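Local atomic coordinates of SidF, inhibitor of growth family, member 3 (Legionella pneumophila subsp. pneumophila, PDB entry 4FYE), a protein that removes phosphate from phosphoinositide lipids, probably acting on the 3-phosphate of phosphatidylinositol 3,4,5-trisphosphate. Residues 7-10 with 11-15; 385-389 with 390-394; 577-580 with 581-585. The protein carries 1 engineered substitution. All coordinates share one frame; numbering follows the deposited sequence.

Contact 1: residues 7-10 with 11-15; sequences ENIE and TYVTH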
ATOM      1  N   GLU A   7      -2.298  18.689  -9.300  1.00 78.02           N
ATOM      2  CA  GLU A   7      -1.016  19.022  -9.863  1.00 70.02           C
ATOM      3  C   GLU A   7      -0.324  17.744 -10.292  1.00 57.35           C
ATOM      4  O   GLU A   7      -0.596  16.665  -9.816  1.00 55.69           O
ATOM      5  CB  GLU A   7      -0.179  19.753  -8.800  1.00 77.29           C
ATOM      6  CG  GLU A   7       1.124  20.370  -9.279  1.00 82.56           C
ATOM      7  CD  GLU A   7       0.914  21.499 -10.272  1.00 90.43           C
ATOM      8  OE1 GLU A   7       0.992  21.203 -11.493  1.00 86.12           O
ATOM      9  OE2 GLU A   7       0.672  22.662  -9.826  1.00 91.31           O
ATOM     10  N   ASN A   8       0.591  17.893 -11.210  1.00 57.36           N
ATOM     11  CA  ASN A   8       1.350  16.803 -11.727  1.00 56.45           C
ATOM     12  C   ASN A   8       2.182  16.218 -10.574  1.00 53.89           C
ATOM     13  O   ASN A   8       2.737  16.964  -9.793  1.00 56.74           O
ATOM     14  CB  ASN A   8       2.219  17.357 -12.839  1.00 54.88           C
ATOM     15  CG  ASN A   8       3.180  16.359 -13.355  1.00 59.14           C
ATOM     16  OD1 ASN A   8       2.857  15.590 -14.258  1.00 67.41           O
ATOM     17  ND2 ASN A   8       4.363  16.327 -12.777  1.00 59.99           N
ATOM     18  N   ILE A   9       2.234  14.888 -10.461  1.00 51.69           N
ATOM     19  CA  ILE A   9       2.905  14.238  -9.354  1.00 48.55           C
ATOM     20  C   ILE A   9       4.384  14.677  -9.271  1.00 51.32           C
ATOM     21  O   ILE A   9       4.858  15.061  -8.193  1.00 48.36           O
ATOM     22  CB  ILE A   9       2.737  12.703  -9.458  1.00 48.41           C
ATOM     23  CG1 ILE A   9       2.252  12.084  -8.140  1.00 50.15           C
ATOM     24  CG2 ILE A   9       3.875  11.976 -10.203  1.00 42.43           C
ATOM     25  CD1 ILE A   9       2.911  12.517  -6.871  1.00 43.81           C
ATOM     26  N   GLU A  10       5.091  14.676 -10.406  1.00 49.69           N
ATOM     27  CA  GLU A  10       6.473  15.042 -10.394  1.00 53.25           C
ATOM     28  C   GLU A  10       6.638  16.467  -9.906  1.00 60.19           C
ATOM     29  O   GLU A  10       7.559  16.732  -9.097  1.00 63.47           O
ATOM     30  CB  GLU A  10       7.158  14.890 -11.763  1.00 55.79           C
ATOM     31  CG  GLU A  10       8.662  15.062 -11.615  1.00 61.14           C
ATOM     32  CD  GLU A  10       9.488  15.104 -12.919  1.00 76.16           C
ATOM     33  OE1 GLU A  10      10.521  15.853 -12.955  1.00 74.13           O
ATOM     34  OE2 GLU A  10       9.126  14.383 -13.890  1.00 81.99           O
ATOM     35  N   THR A  11       5.791  17.402 -10.363  1.00 55.80           N
ATOM     36  CA  THR A  11       6.049  18.778  -9.939  1.00 59.98           C
ATOM     37  C   THR A  11       5.752  18.884  -8.434  1.00 54.55           C
ATOM     38  O   THR A  11       6.539  19.412  -7.657  1.00 51.93           O
ATOM     39  CB  THR A  11       5.347  19.882 -10.770  1.00 66.94           C
ATOM     40  OG1 THR A  11       4.133  20.233 -10.120  1.00 79.98           O
ATOM     41  CG2 THR A  11       5.064  19.473 -12.216  1.00 59.76           C
ATOM     42  N   TYR A  12       4.639  18.332  -8.008  1.00 50.77           N
ATOM     43  CA  TYR A  12       4.425  18.229  -6.578  1.00 50.13           C
ATOM     44  C   TYR A  12       5.577  17.615  -5.749  1.00 48.56           C
ATOM     45  O   TYR A  12       5.992  18.187  -4.735  1.00 51.26           O
ATOM     46  CB  TYR A  12       3.139  17.521  -6.279  1.00 47.27           C
ATOM     47  CG  TYR A  12       2.700  17.601  -4.841  1.00 49.50           C
ATOM     48  CD1 TYR A  12       2.713  18.809  -4.116  1.00 54.70           C
ATOM     49  CD2 TYR A  12       2.212  16.489  -4.213  1.00 48.05           C
ATOM     50  CE1 TYR A  12       2.259  18.876  -2.793  1.00 50.42           C
ATOM     51  CE2 TYR A  12       1.736  16.541  -2.912  1.00 48.96           C
ATOM     52  CZ  TYR A  12       1.760  17.724  -2.206  1.00 53.41           C
ATOM     53  OH  TYR A  12       1.307  17.696  -0.901  1.00 62.05           O
ATOM     54  N   VAL A  13       6.116  16.486  -6.166  1.00 44.86           N
ATOM     55  CA  VAL A  13       7.181  15.827  -5.385  1.00 43.75           C
ATOM     56  C   VAL A  13       8.411  16.748  -5.301  1.00 51.38           C
ATOM     57  O   VAL A  13       9.110  16.827  -4.250  1.00 52.79           O
ATOM     58  CB  VAL A  13       7.551  14.510  -6.067  1.00 47.33           C
ATOM     59  CG1 VAL A  13       8.862  13.981  -5.540  1.00 44.95           C
ATOM     60  CG2 VAL A  13       6.369  13.490  -5.989  1.00 42.38           C
ATOM     61  N   THR A  14       8.651  17.478  -6.397  1.00 48.84           N
ATOM     62  CA  THR A  14       9.743  18.402  -6.469  1.00 50.86           C
ATOM     63  C   THR A  14       9.549  19.545  -5.491  1.00 56.06           C
ATOM     64  O   THR A  14      10.473  19.907  -4.773  1.00 62.03           O
ATOM     65  CB  THR A  14       9.838  19.001  -7.863  1.00 53.03           C
ATOM     66  OG1 THR A  14      10.161  17.950  -8.794  1.00 52.16           O
ATOM     67  CG2 THR A  14      10.906  20.073  -7.882  1.00 51.36           C
ATOM     68  N   HIS A  15       8.364  20.135  -5.445  1.00 57.03           N
ATOM     69  CA  HIS A  15       8.143  21.170  -4.428  1.00 58.80           C
ATOM     70  C   HIS A  15       8.343  20.646  -3.025  1.00 56.94           C
ATOM     71  O   HIS A  15       8.871  21.319  -2.185  1.00 55.97           O
ATOM     72  CB  HIS A  15       6.777  21.788  -4.595  1.00 61.51           C
ATOM     73  CG  HIS A  15       6.720  22.785  -5.700  1.00 74.70           C
ATOM     74  ND1 HIS A  15       6.843  24.119  -5.482  1.00 80.03           N
ATOM     75  CD2 HIS A  15       6.620  22.612  -7.074  1.00 74.48           C
ATOM     76  CE1 HIS A  15       6.785  24.763  -6.659  1.00 84.64           C
ATOM     77  NE2 HIS A  15       6.654  23.836  -7.637  1.00 83.85           N
TER
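Tyr12 N bonds to Asn8 O at 2.9 Å and Val13 N to Ile9 O at 2.8 Å, the i to i+4 pattern of the first turn of helix 9-16. Thr14 grips the same turn twice: its N and its OG1 both bond to Glu10 O, OG1 at 2.9 Å, and they reach that oxygen from opposite faces of the carbonyl plane. With OG1 set beside its own backbone N (chi1 -65°), the hydroxyl of Thr14 folds back along the helix and gives Glu10 O a second donor beside the amide. Asn8 takes the N-cap position, and its CB lies 3.6 Å from CG2 of Thr11. The hydroxyl side of Thr11 is turned to Glu7, whose CG comes within 3.1 Å of Thr11 OG1, the two side chains crossing at about a right angle. Bent at chi2, Glu7 turns its OE1 back toward Asn8 N, to which it is joined by a weak hydrogen bond. On another side of the turn, Ile9 CD1 packs on Val13 CG2 at 3.7 Å, and both side chains pack on the sheet beneath, Ile9 against Ile205 and Ile250, Val13 against Phe201 and Met203. The hydroxyl of Tyr12 bonds to Asp43.

Contact 2: residues 385-389 with 390-394; sequences DAFDG and SKAKI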
ATOM      1  N   ASP A 385     -13.488  -8.396  -8.909  1.00 58.12           N
ATOM      2  CA  ASP A 385     -13.954  -9.111 -10.129  1.00 61.07           C
ATOM      3  C   ASP A 385     -15.352  -8.659 -10.578  1.00 60.21           C
ATOM      4  O   ASP A 385     -15.698  -8.801 -11.758  1.00 60.17           O
ATOM      5  CB  ASP A 385     -13.928 -10.642  -9.960  1.00 64.64           C
ATOM      6  CG  ASP A 385     -12.617 -11.297 -10.451  1.00 68.79           C
ATOM      7  OD1 ASP A 385     -11.905 -10.742 -11.340  1.00 65.96           O
ATOM      8  OD2 ASP A 385     -12.301 -12.402  -9.919  1.00 69.49           O
ATOM      9  N   ALA A 386     -16.148  -8.142  -9.638  1.00 59.93           N
ATOM     10  CA  ALA A 386     -17.476  -7.565  -9.929  1.00 58.05           C
ATOM     11  C   ALA A 386     -17.334  -6.422 -10.893  1.00 60.43           C
ATOM     12  O   ALA A 386     -18.112  -6.324 -11.878  1.00 62.62           O
ATOM     13  CB  ALA A 386     -18.120  -7.051  -8.649  1.00 54.47           C
ATOM     14  N   PHE A 387     -16.340  -5.560 -10.633  1.00 53.37           N
ATOM     15  CA  PHE A 387     -16.097  -4.421 -11.528  1.00 54.95           C
ATOM     16  C   PHE A 387     -15.266  -4.783 -12.739  1.00 53.81           C
ATOM     17  O   PHE A 387     -15.328  -4.064 -13.750  1.00 57.39           O
ATOM     18  CB  PHE A 387     -15.437  -3.243 -10.793  1.00 53.39           C
ATOM     19  CG  PHE A 387     -16.420  -2.312 -10.089  1.00 53.05           C
ATOM     20  CD1 PHE A 387     -17.198  -1.380 -10.826  1.00 52.03           C
ATOM     21  CD2 PHE A 387     -16.543  -2.321  -8.698  1.00 48.77           C
ATOM     22  CE1 PHE A 387     -18.058  -0.474 -10.179  1.00 48.20           C
ATOM     23  CE2 PHE A 387     -17.421  -1.414  -8.054  1.00 51.97           C
ATOM     24  CZ  PHE A 387     -18.161  -0.476  -8.799  1.00 49.14           C
ATOM     25  N   ASP A 388     -14.536  -5.905 -12.672  1.00 53.61           N
ATOM     26  CA  ASP A 388     -13.595  -6.268 -13.753  1.00 55.39           C
ATOM     27  C   ASP A 388     -14.222  -6.324 -15.120  1.00 60.83           C
ATOM     28  O   ASP A 388     -15.303  -6.922 -15.328  1.00 68.17           O
ATOM     29  CB  ASP A 388     -12.709  -7.510 -13.454  1.00 58.62           C
ATOM     30  CG  ASP A 388     -11.808  -7.905 -14.664  1.00 67.31           C
ATOM     31  OD1 ASP A 388     -12.358  -8.293 -15.730  1.00 73.69           O
ATOM     32  OD2 ASP A 388     -10.575  -7.787 -14.596  1.00 62.70           O
ATOM     33  N   GLY A 389     -13.542  -5.657 -16.051  1.00 64.27           N
ATOM     34  CA  GLY A 389     -13.964  -5.523 -17.450  1.00 66.02           C
ATOM     35  C   GLY A 389     -15.294  -4.799 -17.673  1.00 71.19           C
ATOM     36  O   GLY A 389     -15.992  -5.027 -18.715  1.00 74.59           O
ATOM     37  N   SER A 390     -15.688  -3.953 -16.719  1.00 65.68           N
ATOM     38  CA  SER A 390     -16.768  -2.996 -17.013  1.00 66.92           C
ATOM     39  C   SER A 390     -16.378  -1.551 -16.578  1.00 65.55           C
ATOM     40  O   SER A 390     -15.174  -1.253 -16.398  1.00 56.83           O
ATOM     41  CB  SER A 390     -18.062  -3.469 -16.397  1.00 61.14           C
ATOM     42  OG  SER A 390     -18.002  -3.093 -15.055  1.00 67.32           O
ATOM     43  N   LYS A 391     -17.373  -0.667 -16.438  1.00 68.10           N
ATOM     44  CA  LYS A 391     -17.140   0.776 -16.220  1.00 68.36           C
ATOM     45  C   LYS A 391     -17.561   1.145 -14.807  1.00 67.85           C
ATOM     46  O   LYS A 391     -18.405   0.456 -14.262  1.00 73.92           O
ATOM     47  CB  LYS A 391     -17.992   1.598 -17.187  1.00 68.03           C
ATOM     48  CG  LYS A 391     -17.426   1.718 -18.588  1.00 76.11           C
ATOM     49  CD  LYS A 391     -18.296   2.562 -19.537  1.00 75.72           C
ATOM     50  CE  LYS A 391     -19.277   1.679 -20.292  1.00 72.23           C
ATOM     51  NZ  LYS A 391     -19.715   2.282 -21.588  1.00 76.39           N
ATOM     52  N   ALA A 392     -16.999   2.216 -14.222  1.00 64.50           N
ATOM     53  CA  ALA A 392     -17.612   2.880 -13.039  1.00 62.34           C
ATOM     54  C   ALA A 392     -17.722   4.382 -13.145  1.00 60.20           C
ATOM     55  O   ALA A 392     -16.809   5.018 -13.638  1.00 63.05           O
ATOM     56  CB  ALA A 392     -16.867   2.530 -11.772  1.00 63.82           C
ATOM     57  N   LYS A 393     -18.808   4.955 -12.630  1.00 58.86           N
ATOM     58  CA  LYS A 393     -19.009   6.388 -12.745  1.00 60.02           C
ATOM     59  C   LYS A 393     -18.345   7.062 -11.589  1.00 57.92           C
ATOM     60  O   LYS A 393     -18.656   6.762 -10.461  1.00 64.06           O
ATOM     61  CB  LYS A 393     -20.481   6.724 -12.822  1.00 61.43           C
ATOM     62  CG  LYS A 393     -21.105   5.994 -13.984  1.00 69.93           C
ATOM     63  CD  LYS A 393     -22.476   6.491 -14.423  1.00 76.14           C
ATOM     64  CE  LYS A 393     -22.782   5.849 -15.771  1.00 75.82           C
ATOM     65  NZ  LYS A 393     -24.128   6.176 -16.316  1.00 84.25           N
ATOM     66  N   ILE A 394     -17.427   7.970 -11.876  1.00 51.62           N
ATOM     67  CA  ILE A 394     -16.469   8.451 -10.877  1.00 51.83           C
ATOM     68  C   ILE A 394     -16.357   9.967 -10.928  1.00 49.28           C
ATOM     69  O   ILE A 394     -16.950  10.562 -11.775  1.00 51.65           O
ATOM     70  CB  ILE A 394     -15.103   7.699 -11.068  1.00 50.02           C
ATOM     71  CG1 ILE A 394     -14.887   6.944  -9.825  1.00 50.27           C
ATOM     72  CG2 ILE A 394     -13.905   8.517 -11.631  1.00 43.23           C
ATOM     73  CD1 ILE A 394     -15.813   5.758  -9.836  1.00 53.48           C
TER
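The ring of Phe387 meets Ala392 CB with its CD1-CE1 side, CE1 the nearer at 3.6 Å, the methyl coming in obliquely. At the ring's edge, near its plane, is the carbonyl oxygen of Lys391, 4.1 Å from Phe387 CD1. The Phe387-Ala392 touch thus adds an apolar link between the end of the helix and the strand to the backbone connection. That backbone makes a type II beta turn from Phe387 to Ser390, closed by Ser390 N bonding to Phe387 O at 3.0 Å. Gly389, in the third position, adopts the positive phi of 62° expected there, and Asp388 is the first residue to leave helical geometry. The same carbonyl oxygen of Phe387 takes a second bond from Ser390 OG at 3.1 Å. The chi1 of Ser390, 81°, sets OG between the backbone N and the carbonyl carbon, which brings the hydroxyl back over the turn. From there it reaches Phe387 O from above the carbonyl plane, on the same face as Ser390 N, so two donors of one residue clamp one acceptor. Asp388 faces elsewhere, its OD2 bonding to Ala412 N. The turn joins helix 373-387 to edge strand 391-399, which pairs antiparallel with strand 402-416; Phe387 also packs on Leu295 and Ile302 of helix 284-311, while Arg503 of helix 482-514 touches both Phe387 and Ser390.

Contact 3: residues 577-580 with 581-585; sequences EQIS and PVIQN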
ATOM      1  N   GLU A 577      23.798 -10.055 -21.247  1.00 94.25           N
ATOM      2  CA  GLU A 577      25.094  -9.946 -21.913  1.00101.52           C
ATOM      3  C   GLU A 577      25.138  -8.948 -23.087  1.00103.68           C
ATOM      4  O   GLU A 577      26.108  -8.190 -23.217  1.00102.82           O
ATOM      5  CB  GLU A 577      25.602 -11.337 -22.330  1.00104.45           C
ATOM      6  CG  GLU A 577      26.767 -11.848 -21.481  1.00109.18           C
ATOM      7  CD  GLU A 577      26.576 -13.268 -20.953  1.00110.11           C
ATOM      8  OE1 GLU A 577      26.381 -13.419 -19.731  1.00110.10           O
ATOM      9  OE2 GLU A 577      26.614 -14.237 -21.735  1.00110.37           O
ATOM     10  N   GLN A 578      24.100  -8.925 -23.927  1.00102.04           N
ATOM     11  CA  GLN A 578      24.128  -8.022 -25.080  1.00105.58           C
ATOM     12  C   GLN A 578      23.570  -6.629 -24.781  1.00103.65           C
ATOM     13  O   GLN A 578      23.960  -5.638 -25.396  1.00110.55           O
ATOM     14  CB  GLN A 578      23.485  -8.655 -26.333  1.00108.10           C
ATOM     15  CG  GLN A 578      21.994  -8.418 -26.573  1.00107.10           C
ATOM     16  CD  GLN A 578      21.541  -8.836 -27.984  1.00112.23           C
ATOM     17  OE1 GLN A 578      20.363  -9.119 -28.217  1.00112.82           O
ATOM     18  NE2 GLN A 578      22.483  -8.887 -28.926  1.00114.21           N
ATOM     19  N   ILE A 579      22.695  -6.570 -23.794  1.00 98.44           N
ATOM     20  CA  ILE A 579      21.899  -5.392 -23.479  1.00 88.93           C
ATOM     21  C   ILE A 579      22.704  -4.421 -22.624  1.00 85.31           C
ATOM     22  O   ILE A 579      22.752  -3.217 -22.863  1.00 81.11           O
ATOM     23  CB  ILE A 579      20.556  -5.916 -22.858  1.00 89.03           C
ATOM     24  CG1 ILE A 579      19.489  -6.008 -23.961  1.00 89.00           C
ATOM     25  CG2 ILE A 579      20.061  -5.213 -21.597  1.00 73.32           C
ATOM     26  CD1 ILE A 579      19.657  -5.001 -25.075  1.00 88.23           C
ATOM     27  N   SER A 580      23.356  -4.975 -21.621  1.00 88.37           N
ATOM     28  CA  SER A 580      23.993  -4.156 -20.603  1.00 90.07           C
ATOM     29  C   SER A 580      24.937  -3.148 -21.244  1.00 92.50           C
ATOM     30  O   SER A 580      24.728  -1.938 -21.068  1.00 92.43           O
ATOM     31  CB  SER A 580      24.725  -5.015 -19.575  1.00 84.82           C
ATOM     32  OG  SER A 580      25.467  -4.187 -18.706  1.00 85.54           O
ATOM     33  N   PRO A 581      25.943  -3.644 -22.013  1.00 91.73           N
ATOM     34  CA  PRO A 581      27.017  -2.796 -22.528  1.00 93.75           C
ATOM     35  C   PRO A 581      26.471  -1.694 -23.431  1.00 92.03           C
ATOM     36  O   PRO A 581      27.089  -0.625 -23.507  1.00 89.88           O
ATOM     37  CB  PRO A 581      27.893  -3.775 -23.336  1.00 99.45           C
ATOM     38  CG  PRO A 581      26.933  -4.825 -23.803  1.00 98.43           C
ATOM     39  CD  PRO A 581      25.980  -4.985 -22.636  1.00 97.75           C
ATOM     40  N   VAL A 582      25.331  -1.956 -24.092  1.00 88.25           N
ATOM     41  CA  VAL A 582      24.628  -0.932 -24.863  1.00 86.52           C
ATOM     42  C   VAL A 582      23.999   0.066 -23.916  1.00 82.13           C
ATOM     43  O   VAL A 582      23.994   1.266 -24.175  1.00 82.25           O
ATOM     44  CB  VAL A 582      23.544  -1.498 -25.816  1.00 86.08           C
ATOM     45  CG1 VAL A 582      22.751  -0.358 -26.472  1.00 82.86           C
ATOM     46  CG2 VAL A 582      24.173  -2.368 -26.901  1.00 83.87           C
ATOM     47  N   ILE A 583      23.482  -0.416 -22.805  1.00 82.56           N
ATOM     48  CA  ILE A 583      22.792   0.494 -21.899  1.00 83.51           C
ATOM     49  C   ILE A 583      23.801   1.509 -21.327  1.00 85.97           C
ATOM     50  O   ILE A 583      23.548   2.732 -21.281  1.00 81.18           O
ATOM     51  CB  ILE A 583      22.014  -0.293 -20.809  1.00 82.62           C
ATOM     52  CG1 ILE A 583      20.774  -0.943 -21.449  1.00 80.95           C
ATOM     53  CG2 ILE A 583      21.663   0.600 -19.618  1.00 71.89           C
ATOM     54  CD1 ILE A 583      20.044  -1.935 -20.571  1.00 75.71           C
ATOM     55  N   GLN A 584      24.961   0.989 -20.938  1.00 87.85           N
ATOM     56  CA  GLN A 584      26.022   1.808 -20.380  1.00 91.78           C
ATOM     57  C   GLN A 584      26.749   2.677 -21.432  1.00100.01           C
ATOM     58  O   GLN A 584      27.612   3.485 -21.085  1.00102.46           O
ATOM     59  CB  GLN A 584      27.002   0.905 -19.650  1.00 91.95           C
ATOM     60  CG  GLN A 584      26.305  -0.106 -18.755  1.00 89.24           C
ATOM     61  CD  GLN A 584      27.243  -0.739 -17.752  1.00 91.75           C
ATOM     62  OE1 GLN A 584      27.314  -1.963 -17.648  1.00 94.23           O
ATOM     63  NE2 GLN A 584      27.970   0.093 -17.003  1.00 90.60           N
ATOM     64  N   ASN A 585      26.396   2.517 -22.708  1.00102.34           N
ATOM     65  CA  ASN A 585      26.986   3.324 -23.797  1.00112.35           C
ATOM     66  C   ASN A 585      26.656   4.804 -23.598  1.00112.68           C
ATOM     67  O   ASN A 585      25.482   5.204 -23.653  1.00103.83           O
ATOM     68  CB  ASN A 585      26.499   2.833 -25.184  1.00110.40           C
ATOM     69  CG  ASN A 585      27.221   3.495 -26.353  1.00114.64           C
ATOM     70  OD1 ASN A 585      28.311   3.071 -26.759  1.00111.34           O
ATOM     71  ND2 ASN A 585      26.586   4.508 -26.933  1.00113.11           N
TER
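Ile579 and Ile583, one turn apart near the end of helix 522-583, set their side chains against each other at a slant, with CG2 of Ile579 and CD1 of Ile583 3.4 Å apart. Ile583 reaches back because its CG1 stands beside its own backbone N (chi1 -73°) and the chain then runs on extended, carrying the terminal methyl along the helix toward Ile579. Both side chains also meet Leu596 of helix 590-614, so this pair is the buried side of the turn. On another side Ser580 and Gln584 come together. The chi1 of Ser580 (173°) swings OG away from its own N to the carbonyl side, where Gln584 OE1 stands 3.1 Å from it, while the hydroxyl has its hydrogen-bond partner in Asp672. Alongside, CG of Gln584 passes 3.3 Å from Ser580 O. Pro581 is laid against the preceding turn: its CD lies 3.3 Å from Glu577 O, where an amide N-H would otherwise point, and its CG lies 3.5 Å from Gln578 O. Val582 adds its CG2 near that second carbonyl. The main chain beyond the proline holds with Ile583 N bonding to Ile579 O and Gln584 N to Ser580 O, each at 2.9 Å; Ile583 N also has a weak, strongly bent bond to Ser580 O. Having no N-H, Pro581 cannot give Glu577 O the usual helical bond, so the helix kinks here, yet the i to i+4 bonds of Ile583 and Gln584 show that the helical pattern resumes directly after the proline, up to the helix end at Ile583.

The three contacts follow one another along the chain and are well separated: the centres of contacts 1 and 2 lie about 29 Å apart, those of contacts 1 and 3 about 32 Å, and those of contacts 2 and 3 about 42 Å, with no atoms touching between any two. Contact 1 begins the short N-terminal helix 9-16 that rests on the six-stranded mixed sheet, contact 2 leads from helix 373-387 into an edge strand of the separate four-stranded sheet, and contact 3 closes the long helix 522-583. Together they mark a helix start, a helix-to-strand turn and a helix end, each settled locally in a different part of the phosphatase fold.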